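Local coordinates for pectate lyase (Erwinia chrysanthemi, PDB 1RU4), which cleaves pectate (de-esterified pectin) by beta-elimination, using a right-handed parallel beta-helix as its scaffold, at residues Gly136-Phe141 with Gly160-Val165; Gly76-Pro81 with Gly114-Phe119. All blocks are in the same frame, centred on the assembly; numbering follows the deposited sequence.

Contact 1: residues Gly136-Phe141 with Gly160-Val165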
loop_
_atom_site.group_PDB
_atom_site.type_symbol
_atom_site.label_atom_id
_atom_site.label_comp_id
_atom_site.label_asym_id
_atom_site.label_seq_id
_atom_site.Cartn_x
_atom_site.Cartn_y
_atom_site.Cartn_z
ATOM N N GLY A 136 -13.264 10.111 1.852
ATOM C CA GLY A 136 -14.506 9.371 1.989
ATOM C C GLY A 136 -14.305 8.090 2.782
ATOM O O GLY A 136 -13.187 7.779 3.200
ATOM N N SER A 137 -15.374 7.322 2.958
ATOM C CA SER A 137 -15.320 6.117 3.782
ATOM C C SER A 137 -15.869 4.868 3.097
ATOM O O SER A 137 -16.611 4.956 2.117
ATOM C CB SER A 137 -16.069 6.354 5.099
ATOM O OG SER A 137 -15.468 7.400 5.843
ATOM N N HIS A 138 -15.479 3.705 3.618
ATOM C CA HIS A 138 -15.934 2.407 3.119
ATOM C C HIS A 138 -15.582 2.156 1.657
ATOM O O HIS A 138 -16.301 1.455 0.939
ATOM C CB HIS A 138 -17.440 2.251 3.342
ATOM C CG HIS A 138 -17.844 2.306 4.783
ATOM N ND1 HIS A 138 -17.634 1.260 5.654
ATOM C CD2 HIS A 138 -18.441 3.284 5.505
ATOM C CE1 HIS A 138 -18.085 1.590 6.852
ATOM N NE2 HIS A 138 -18.578 2.812 6.788
ATOM N N ASN A 139 -14.461 2.729 1.226
ATOM C CA ASN A 139 -13.974 2.555 -0.136
ATOM C C ASN A 139 -12.974 1.406 -0.186
ATOM O O ASN A 139 -12.297 1.114 0.804
ATOM C CB ASN A 139 -13.319 3.847 -0.632
ATOM C CG ASN A 139 -14.290 5.010 -0.676
ATOM O OD1 ASN A 139 -15.275 4.983 -1.411
ATOM N ND2 ASN A 139 -14.013 6.040 0.114
ATOM N N THR A 140 -12.893 0.746 -1.336
ATOM C CA THR A 140 -11.969 -0.369 -1.506
ATOM C C THR A 140 -11.136 -0.187 -2.766
ATOM O O THR A 140 -11.650 0.213 -3.809
ATOM C CB THR A 140 -12.714 -1.717 -1.580
ATOM O OG1 THR A 140 -13.502 -1.892 -0.395
ATOM C CG2 THR A 140 -11.722 -2.872 -1.691
ATOM N N PHE A 141 -9.839 -0.451 -2.639
ATOM C CA PHE A 141 -8.905 -0.364 -3.756
ATOM C C PHE A 141 -8.221 -1.719 -3.849
ATOM O O PHE A 141 -7.352 -2.037 -3.036
ATOM C CB PHE A 141 -7.868 0.743 -3.505
ATOM C CG PHE A 141 -8.474 2.105 -3.295
ATOM C CD1 PHE A 141 -8.975 2.472 -2.048
ATOM C CD2 PHE A 141 -8.579 3.008 -4.351
ATOM C CE1 PHE A 141 -9.577 3.717 -1.857
ATOM C CE2 PHE A 141 -9.180 4.253 -4.169
ATOM C CZ PHE A 141 -9.680 4.606 -2.919
ATOM N N GLY A 160 -11.361 10.255 6.482
ATOM C CA GLY A 160 -11.540 9.024 5.725
ATOM C C GLY A 160 -11.437 7.802 6.616
ATOM O O GLY A 160 -10.423 7.607 7.285
ATOM N N SER A 161 -12.476 6.970 6.615
ATOM C CA SER A 161 -12.526 5.820 7.515
ATOM C C SER A 161 -12.993 4.523 6.861
ATOM O O SER A 161 -13.680 4.538 5.839
ATOM C CB SER A 161 -13.432 6.136 8.711
ATOM O OG SER A 161 -14.772 6.337 8.298
ATOM N N TYR A 162 -12.617 3.405 7.478
ATOM C CA TYR A 162 -13.017 2.069 7.039
ATOM C C TYR A 162 -12.724 1.798 5.566
ATOM O O TYR A 162 -13.523 1.187 4.857
ATOM C CB TYR A 162 -14.494 1.824 7.364
ATOM C CG TYR A 162 -14.814 2.070 8.819
ATOM C CD1 TYR A 162 -15.512 3.210 9.215
ATOM C CD2 TYR A 162 -14.361 1.198 9.807
ATOM C CE1 TYR A 162 -15.746 3.479 10.563
ATOM C CE2 TYR A 162 -14.590 1.456 11.157
ATOM C CZ TYR A 162 -15.281 2.598 11.526
ATOM O OH TYR A 162 -15.493 2.868 12.859
ATOM N N ASN A 163 -11.578 2.290 5.110
ATOM C CA ASN A 163 -11.133 2.059 3.743
ATOM C C ASN A 163 -10.196 0.857 3.733
ATOM O O ASN A 163 -9.437 0.642 4.680
ATOM C CB ASN A 163 -10.436 3.305 3.191
ATOM C CG ASN A 163 -11.374 4.491 3.083
ATOM O OD1 ASN A 163 -12.341 4.465 2.319
ATOM N ND2 ASN A 163 -11.104 5.533 3.860
ATOM N N THR A 164 -10.288 0.050 2.681
ATOM C CA THR A 164 -9.484 -1.161 2.577
ATOM C C THR A 164 -8.674 -1.151 1.288
ATOM O O THR A 164 -9.220 -0.958 0.201
ATOM C CB THR A 164 -10.377 -2.416 2.604
ATOM O OG1 THR A 164 -11.296 -2.322 3.702
ATOM C CG2 THR A 164 -9.531 -3.667 2.780
ATOM N N VAL A 165 -7.364 -1.330 1.426
ATOM C CA VAL A 165 -6.450 -1.361 0.286
ATOM C C VAL A 165 -5.878 -2.774 0.205
ATOM O O VAL A 165 -5.122 -3.204 1.079
ATOM C CB VAL A 165 -5.320 -0.320 0.454
ATOM C CG1 VAL A 165 -4.448 -0.275 -0.791
ATOM C CG2 VAL A 165 -5.913 1.058 0.732
HETATM O O HOH W 1 -13.542 -0.846 2.797
#

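Contact 2: residues Gly76-Pro81 with Gly114-Phe119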
loop_
_atom_site.group_PDB
_atom_site.type_symbol
_atom_site.label_atom_id
_atom_site.label_comp_id
_atom_site.label_asym_id
_atom_site.label_seq_id
_atom_site.Cartn_x
_atom_site.Cartn_y
_atom_site.Cartn_z
ATOM N N GLY A 76 -21.729 5.051 -3.272
ATOM C CA GLY A 76 -22.436 3.789 -3.367
ATOM C C GLY A 76 -23.115 3.557 -2.026
ATOM O O GLY A 76 -23.217 4.481 -1.214
ATOM N N LYS A 77 -23.568 2.330 -1.786
ATOM C CA LYS A 77 -24.223 1.970 -0.530
ATOM C C LYS A 77 -23.670 0.653 -0.004
ATOM O O LYS A 77 -22.990 -0.075 -0.728
ATOM C CB LYS A 77 -25.735 1.812 -0.737
ATOM C CG LYS A 77 -26.497 3.103 -0.961
ATOM C CD LYS A 77 -27.983 2.813 -1.116
ATOM C CE LYS A 77 -28.807 4.088 -1.124
ATOM N NZ LYS A 77 -30.265 3.800 -1.249
ATOM N N ASP A 78 -23.967 0.347 1.257
ATOM C CA ASP A 78 -23.566 -0.926 1.844
ATOM C C ASP A 78 -24.258 -2.046 1.068
ATOM O O ASP A 78 -25.485 -2.060 0.947
ATOM C CB ASP A 78 -23.964 -0.982 3.323
ATOM C CG ASP A 78 -23.497 -2.256 4.010
ATOM O OD1 ASP A 78 -22.326 -2.648 3.819
ATOM O OD2 ASP A 78 -24.302 -2.863 4.745
ATOM N N GLY A 79 -23.462 -2.958 0.516
ATOM C CA GLY A 79 -24.011 -4.042 -0.282
ATOM C C GLY A 79 -24.247 -3.655 -1.732
ATOM O O GLY A 79 -24.675 -4.482 -2.540
ATOM N N ALA A 80 -23.968 -2.396 -2.063
ATOM C CA ALA A 80 -24.146 -1.891 -3.419
ATOM C C ALA A 80 -23.125 -0.798 -3.725
ATOM O O ALA A 80 -23.476 0.374 -3.875
ATOM C CB ALA A 80 -25.564 -1.357 -3.597
ATOM N N PRO A 81 -21.837 -1.166 -3.802
ATOM C CA PRO A 81 -20.794 -0.175 -4.093
ATOM C C PRO A 81 -20.857 0.263 -5.550
ATOM O O PRO A 81 -21.512 -0.385 -6.369
ATOM C CB PRO A 81 -19.499 -0.956 -3.837
ATOM C CG PRO A 81 -19.922 -2.104 -2.955
ATOM C CD PRO A 81 -21.240 -2.487 -3.548
ATOM N N GLY A 114 -16.520 10.698 -1.820
ATOM C CA GLY A 114 -17.699 9.880 -1.597
ATOM C C GLY A 114 -17.391 8.573 -0.889
ATOM O O GLY A 114 -16.231 8.278 -0.589
ATOM N N ASP A 115 -18.438 7.794 -0.628
ATOM C CA ASP A 115 -18.321 6.523 0.082
ATOM C C ASP A 115 -18.649 5.333 -0.818
ATOM O O ASP A 115 -19.285 5.481 -1.860
ATOM C CB ASP A 115 -19.291 6.478 1.276
ATOM C CG ASP A 115 -19.068 7.596 2.281
ATOM O OD1 ASP A 115 -20.021 7.895 3.031
ATOM O OD2 ASP A 115 -17.963 8.166 2.346
ATOM N N TYR A 116 -18.227 4.152 -0.377
ATOM C CA TYR A 116 -18.554 2.888 -1.032
ATOM C C TYR A 116 -18.171 2.742 -2.502
ATOM O O TYR A 116 -18.947 2.226 -3.311
ATOM C CB TYR A 116 -20.037 2.546 -0.823
ATOM C CG TYR A 116 -20.391 2.227 0.614
ATOM C CD1 TYR A 116 -20.993 3.183 1.433
ATOM C CD2 TYR A 116 -20.113 0.974 1.158
ATOM C CE1 TYR A 116 -21.308 2.898 2.762
ATOM C CE2 TYR A 116 -20.422 0.679 2.486
ATOM C CZ TYR A 116 -21.019 1.646 3.279
ATOM O OH TYR A 116 -21.320 1.363 4.591
ATOM N N TRP A 117 -16.977 3.211 -2.847
ATOM C CA TRP A 117 -16.429 2.987 -4.181
ATOM C C TRP A 117 -15.641 1.684 -4.127
ATOM O O TRP A 117 -15.104 1.324 -3.079
ATOM C CB TRP A 117 -15.492 4.127 -4.592
ATOM C CG TRP A 117 -16.208 5.374 -4.984
ATOM C CD1 TRP A 117 -16.604 6.386 -4.159
ATOM C CD2 TRP A 117 -16.653 5.731 -6.299
ATOM N NE1 TRP A 117 -17.274 7.347 -4.874
ATOM C CE2 TRP A 117 -17.319 6.971 -6.191
ATOM C CE3 TRP A 117 -16.553 5.122 -7.557
ATOM C CZ2 TRP A 117 -17.889 7.617 -7.296
ATOM C CZ3 TRP A 117 -17.119 5.765 -8.659
ATOM C CH2 TRP A 117 -17.779 7.000 -8.518
ATOM N N TYR A 118 -15.587 0.971 -5.247
ATOM C CA TYR A 118 -14.809 -0.262 -5.313
ATOM C C TYR A 118 -14.007 -0.281 -6.613
ATOM O O TYR A 118 -14.550 -0.539 -7.686
ATOM C CB TYR A 118 -15.724 -1.494 -5.216
ATOM C CG TYR A 118 -15.004 -2.750 -4.772
ATOM C CD1 TYR A 118 -15.289 -3.337 -3.542
ATOM C CD2 TYR A 118 -14.003 -3.322 -5.559
ATOM C CE1 TYR A 118 -14.590 -4.459 -3.099
ATOM C CE2 TYR A 118 -13.295 -4.442 -5.128
ATOM C CZ TYR A 118 -13.593 -5.002 -3.893
ATOM O OH TYR A 118 -12.874 -6.085 -3.438
ATOM N N PHE A 119 -12.716 0.025 -6.500
ATOM C CA PHE A 119 -11.808 0.058 -7.648
ATOM C C PHE A 119 -11.050 -1.259 -7.777
ATOM O O PHE A 119 -10.588 -1.807 -6.779
ATOM C CB PHE A 119 -10.781 1.187 -7.483
ATOM C CG PHE A 119 -11.374 2.568 -7.466
ATOM C CD1 PHE A 119 -11.778 3.149 -6.269
ATOM C CD2 PHE A 119 -11.490 3.305 -8.643
ATOM C CE1 PHE A 119 -12.290 4.446 -6.239
ATOM C CE2 PHE A 119 -12.000 4.602 -8.625
ATOM C CZ PHE A 119 -12.400 5.172 -7.421
#

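Contact 1: residues Gly136-Phe141 with Gly160-Val165
N139 and N163 hold equivalent places on successive coils of the right-handed parallel beta-helix, and their side chains run alongside each other in the same direction. The two amide planes are only 3° apart, the geometry of an asparagine stack repeated from coil to coil at the turn that leads into strands 140-142 and 164-166. Among the polar side-chain bonds, N163 uses both ends of its amide: ND2 donates to G136 O over 3.1 Å, with that oxygen in the amide plane, while OD1 accepts from backbone N139 N at 3.0 Å, the donor tilted out of the carbonyl plane. A weak third bond reaches N163 OD1 from N139 ND2. With chi1 at -62° and -64°, both CG atoms sit beside their own backbone N and opposite the carbonyl carbon, which keeps the two amides in step. The far side of N139 faces the preceding coil, where OD1 accepts from W117 N and ND2 donates to G114 O; N163 N is in turn bonded to N196 OD1. S137 OG and S161 OG are hydrogen-bonded at 2.8 Å, and either hydroxyl could donate.

Backbone bonds set the parallel register: H138 N to S161 O before the strands, then T164 N to N139 O where the strands begin, and F141 N to T164 O within them. T140 CA and T164 CA, bridged in parallel, are 4.8 Å apart.

In the apolar and aromatic contacts, Y162 CB lies over a face of the H138 imidazole, 3.9 Å from its centroid, whereas the nearly parallel rings are slid apart and barely overlap. F141 and V165 point to the same face of the sheet, F141 CD1 being 4.4 Å from V165 CG2.

Water 1 donates to N139 O and Y162 O while accepting from T164 OG1 at 2.8 Å.

Contact 2: residues Gly76-Pro81 with Gly114-Phe119
G76 meets the turn of the next coil through its backbone: its N donates to D115 O over 2.9 Å, the N-H...O angle being 156° and the donor tilted out of the carbonyl plane. G76 CA and Y116 CA are 4.6 Å apart. With no side chain of its own, the G76 backbone lies close against Y116, the carbonyl carbon G76 C resting 3.5 Å from Y116 CB.

From K77 to A80 the chain makes a type II beta turn, closed by backbone bonds in both directions between K77 and A80. The peptide joining K77 to D78 lies over one face of the Y116 ring. K77 C is offset toward the rim, and D78 N stands 3.7 Å above the plane of the Y116 ring, over its centre. Y116 reaches this place with CG beside its own backbone N (chi1 -67°), which carries the ring out under the turn. Its ring also stacks with H138 on the next coil of the right-handed parallel beta-helix, so Y116 lies between the K77-D78 peptide and the H138 ring.

D78 meets the phenol end of the same ring. D78 CB is 3.8 Å from Y116 OH, and the carboxylate plane is inclined by 47° to the ring.

P81 then returns the chain toward strand 82-86. P81 CA lies 3.1 Å from Y116 O, and P81 CB packs against Y118 CB at 4.1 Å. Beyond that carbon the Y118 side chain leads away from P81, since CG is opposite the backbone N, and its OH is hydrogen-bonded to E142 OE1.

Overall arrangement
Following the chain from the N terminus, residues 76-81 come first, in the loop between strands 70-72 and 82-86. Contact 2 closes when the chain returns at 114-119, after an excursion of 32 residues. Contact 1 then opens at 136-141 and closes at 160-165, after only 18. The two loops therefore follow in series, neither nested nor crossed. They adjoin because strands 117-120 and 140-142 are parallel neighbours: the contact centres lie about 9 Å apart, with a probable hydrogen bond of 2.8 Å from S137 N to D115 OD2. Together they join consecutive coils along one side of the beta-helix.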